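Local coordinates for protein ribonuclease H (Uncultured organism, PDB 4IBN) that probably cleaves the RNA strand of RNA-DNA hybrids endonucleolytically, giving 5'-phosphomonoester ends with magnesium as cofactor, at residues A[158-161]-A[162-166]; A[95-98]-A[99-102]. All coordinates share one frame; numbering follows the deposited sequence.

Interaction 1 (A[158-161]-A[162-166]); sequences ANHL and AVTAA
The imidazole of His160 has the hydroxyl of Thr164, one helical turn on, over one of its faces. OG1 of Thr164 lies toward the rim of the ring, and its nearest ring atom is CE1 of His160 at 3.6 Å. Tyr157 and Trp183 bring their own rings against the imidazole, which sits among aromatic neighbours. The ring leans over this turn with CG roughly anti to the backbone N (chi1 153°).

The hydroxyl is directed to the backbone. Thr164 OG1 donates to His160 O at 2.9 Å. It can do so because chi1 of -66° sets OG1 opposite the carbonyl carbon of Thr164 and beside its own N. That N also donates to His160 O, at 3.1 Å. The two donors come from opposite faces of the carbonyl plane, so one oxygen is gripped twice by the same residue.

The other bonds are plain helical ones, four residues apart. Ala162 N meets Ala158 O at 2.9 Å, and Ala165 N meets Leu161 O at 2.9 Å. Val163 N to Asn159 O is straighter, at 167° about the hydrogen. CG2 of Val163 stands beside the same oxygen, 3.3 Å from Asn159 O.

The buried residues Ala158, Leu161 and Ala165 face the sheet. Ala158 meets Asp22 of strand 16-25, while Leu161 meets Asp57 and Ala165 meets Trp59, both of strand 53-62. Val163, at the margin, reaches Ser24 and Leu26. Asn159 lies near Asp22 and is probably the asparagine of the DEDN motif. This is an amphipathic helix packed on the central sheet of an RNase H fold, and it probably brings Asn159 to the active site.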
# COMPACT_ATOMS: atom_id res chain seq x y z
N ALA A 158 4.97 9.12 0.88
CA ALA A 158 4.37 8.02 1.60
C ALA A 158 5.27 7.59 2.72
O ALA A 158 4.82 7.23 3.74
CB ALA A 158 4.08 6.85 0.69
N ASN A 159 6.56 7.62 2.47
CA ASN A 159 7.51 7.31 3.52
C ASN A 159 7.43 8.32 4.64
O ASN A 159 7.48 7.99 5.81
CB ASN A 159 8.93 7.25 2.99
CG ASN A 159 9.94 6.88 4.04
OD1 ASN A 159 10.03 5.77 4.43
ND2 ASN A 159 10.69 7.80 4.46
N HIS A 160 7.28 9.56 4.25
CA HIS A 160 7.14 10.61 5.23
C HIS A 160 5.91 10.33 6.08
O HIS A 160 5.92 10.55 7.25
CB HIS A 160 6.99 11.96 4.56
CG HIS A 160 6.24 12.96 5.36
ND1 HIS A 160 6.83 13.73 6.31
CD2 HIS A 160 4.95 13.33 5.32
CE1 HIS A 160 5.93 14.51 6.86
NE2 HIS A 160 4.78 14.30 6.26
N LEU A 161 4.85 9.89 5.46
CA LEU A 161 3.66 9.58 6.19
C LEU A 161 3.88 8.39 7.14
O LEU A 161 3.40 8.36 8.21
CB LEU A 161 2.47 9.24 5.30
CG LEU A 161 1.62 10.24 4.56
CD1 LEU A 161 0.57 9.49 3.79
CD2 LEU A 161 0.98 11.17 5.51
N ALA A 162 4.58 7.38 6.66
CA ALA A 162 4.82 6.21 7.46
C ALA A 162 5.62 6.54 8.69
O ALA A 162 5.36 6.08 9.71
CB ALA A 162 5.54 5.18 6.66
N VAL A 163 6.64 7.34 8.52
CA VAL A 163 7.47 7.75 9.63
C VAL A 163 6.73 8.60 10.62
O VAL A 163 6.89 8.46 11.78
CB VAL A 163 8.77 8.42 9.19
CG1 VAL A 163 9.59 8.88 10.37
CG2 VAL A 163 9.57 7.50 8.38
N THR A 164 5.89 9.48 10.11
CA THR A 164 5.08 10.29 10.97
C THR A 164 4.15 9.41 11.79
O THR A 164 3.93 9.63 12.92
CB THR A 164 4.21 11.26 10.14
OG1 THR A 164 5.03 12.19 9.46
CG2 THR A 164 3.28 11.99 11.00
N ALA A 165 3.58 8.42 11.14
CA ALA A 165 2.70 7.50 11.83
C ALA A 165 3.43 6.74 12.93
O ALA A 165 2.95 6.60 14.01
CB ALA A 165 2.06 6.56 10.86
N ALA A 166 4.62 6.27 12.64
CA ALA A 166 5.39 5.54 13.59
C ALA A 166 5.76 6.41 14.78
O ALA A 166 5.75 5.99 15.89
CB ALA A 166 6.59 5.04 12.98

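Interaction 2 (A[95-98]-A[99-102])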
# COMPACT_ATOMS: atom_id res chain seq x y z
N THR A 95 4.78 0.52 -4.61
CA THR A 95 5.42 0.44 -3.32
C THR A 95 6.88 0.16 -3.45
O THR A 95 7.29 -0.33 -4.43
CB THR A 95 4.80 -0.64 -2.48
OG1 THR A 95 5.48 -0.73 -1.25
CG2 THR A 95 4.83 -1.93 -3.17
N ASP A 96 7.65 0.53 -2.43
CA ASP A 96 9.04 0.15 -2.29
C ASP A 96 9.24 -1.28 -1.83
O ASP A 96 10.32 -1.77 -1.82
CB ASP A 96 9.79 1.08 -1.33
CG ASP A 96 9.32 0.93 0.10
OD1 ASP A 96 8.16 0.67 0.34
OD2 ASP A 96 10.10 1.11 1.01
N SER A 97 8.18 -1.94 -1.43
CA SER A 97 8.30 -3.24 -0.89
C SER A 97 8.14 -4.33 -1.92
O SER A 97 7.08 -4.60 -2.36
CB SER A 97 7.25 -3.43 0.19
OG SER A 97 7.22 -4.72 0.68
N ARG A 98 9.25 -4.97 -2.27
CA ARG A 98 9.21 -6.14 -3.10
C ARG A 98 8.52 -7.27 -2.38
O ARG A 98 7.96 -8.12 -2.96
CB ARG A 98 10.57 -6.53 -3.61
CG ARG A 98 10.92 -5.75 -4.81
CD ARG A 98 11.74 -6.49 -5.79
NE ARG A 98 10.97 -7.33 -6.66
CZ ARG A 98 10.80 -7.13 -7.95
NH1 ARG A 98 11.34 -6.08 -8.54
NH2 ARG A 98 10.09 -7.97 -8.66
N TYR A 99 8.52 -7.22 -1.08
CA TYR A 99 7.83 -8.25 -0.35
C TYR A 99 6.38 -8.24 -0.80
O TYR A 99 5.86 -9.25 -1.09
CB TYR A 99 7.91 -7.94 1.16
CG TYR A 99 7.35 -8.95 2.13
CD1 TYR A 99 7.90 -10.18 2.29
CD2 TYR A 99 6.26 -8.66 2.91
CE1 TYR A 99 7.39 -11.09 3.17
CE2 TYR A 99 5.78 -9.55 3.80
CZ TYR A 99 6.34 -10.78 3.92
OH TYR A 99 5.85 -11.70 4.81
N ILE A 100 5.75 -7.08 -0.86
CA ILE A 100 4.37 -6.97 -1.32
C ILE A 100 4.20 -7.29 -2.80
O ILE A 100 3.35 -8.01 -3.15
CB ILE A 100 3.81 -5.56 -1.10
CG1 ILE A 100 3.75 -5.23 0.39
CG2 ILE A 100 2.47 -5.40 -1.73
CD1 ILE A 100 3.10 -6.21 1.21
N VAL A 101 5.03 -6.71 -3.65
CA VAL A 101 4.85 -6.91 -5.06
C VAL A 101 5.04 -8.36 -5.50
O VAL A 101 4.28 -8.88 -6.26
CB VAL A 101 5.81 -6.01 -5.88
CG1 VAL A 101 5.68 -6.26 -7.30
CG2 VAL A 101 5.56 -4.61 -5.61
N ASP A 102 6.13 -8.97 -5.06
CA ASP A 102 6.36 -10.36 -5.36
C ASP A 102 5.35 -11.28 -4.64
O ASP A 102 4.98 -12.28 -5.14
CB ASP A 102 7.79 -10.77 -5.07
CG ASP A 102 8.79 -10.07 -5.93
OD1 ASP A 102 8.48 -9.76 -7.05
OD2 ASP A 102 9.88 -9.89 -5.45
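This is a capped helix start, with Ser97 accepting from Ile100, where strand 90-95 gives way to helix 98-113. Ser97 is the N-cap. Its OG accepts from Ile100 N at 3.2 Å, and a chi1 of 174° puts OG anti to the Ser97 N, on the side of the carbonyl carbon and the coming turn. Ser97 O takes Val101 N at 3.2 Å, in the plane of the carbonyl. The approach to the cap is fixed too. Thr95 OG1 accepts from Ser97 N at 3.0 Å, an ST turn. The methyl CG2 of Thr95 rests on CG2 of Val101 at 3.7 Å.

At the outer side Arg98 and Asp102 form a salt bridge one turn apart. The arginine chain bends twice and offers its guanidinium side-on. NE meets OD2 of Asp102 at 3.0 Å, and NH2 meets OD1 of Asp102 at 2.9 Å. OD1 is met through its syn lone pair, OD2 on its syn side but 31° out of the carboxylate plane. An alanine in place of Asp102 would remove both acceptors and would probably let the Arg98 guanidinium swing away from the helix.

Inward, Ile100 packs on helix 67-82. Asp96, beside the cap, has its carboxylate close to those of Asp22 and Glu23. Such a carboxylate just past the end of strand 90-95, followed by a capped helix, fits the active site of an RNase H fold.

Interactions 1 and 2 are both local, each within one unbroken run of chain, and both are part buried. Their centres lie about 17 Å apart and they do not touch, with nearest atoms about 6 Å apart. They hold different helices. Residues 158-166 lie within helix 153-168, away from its start, so backbone bonds and a threonine hydroxyl dominate. Residues 95-102 start helix 98-113, so a serine cap joins the backbone bonds, with a charged pair on the outer side. Both bury small or aliphatic side chains inward. Asn159 lies near Asp22 and Asp96 approaches it too, so the two probably supply members of one active-site cluster.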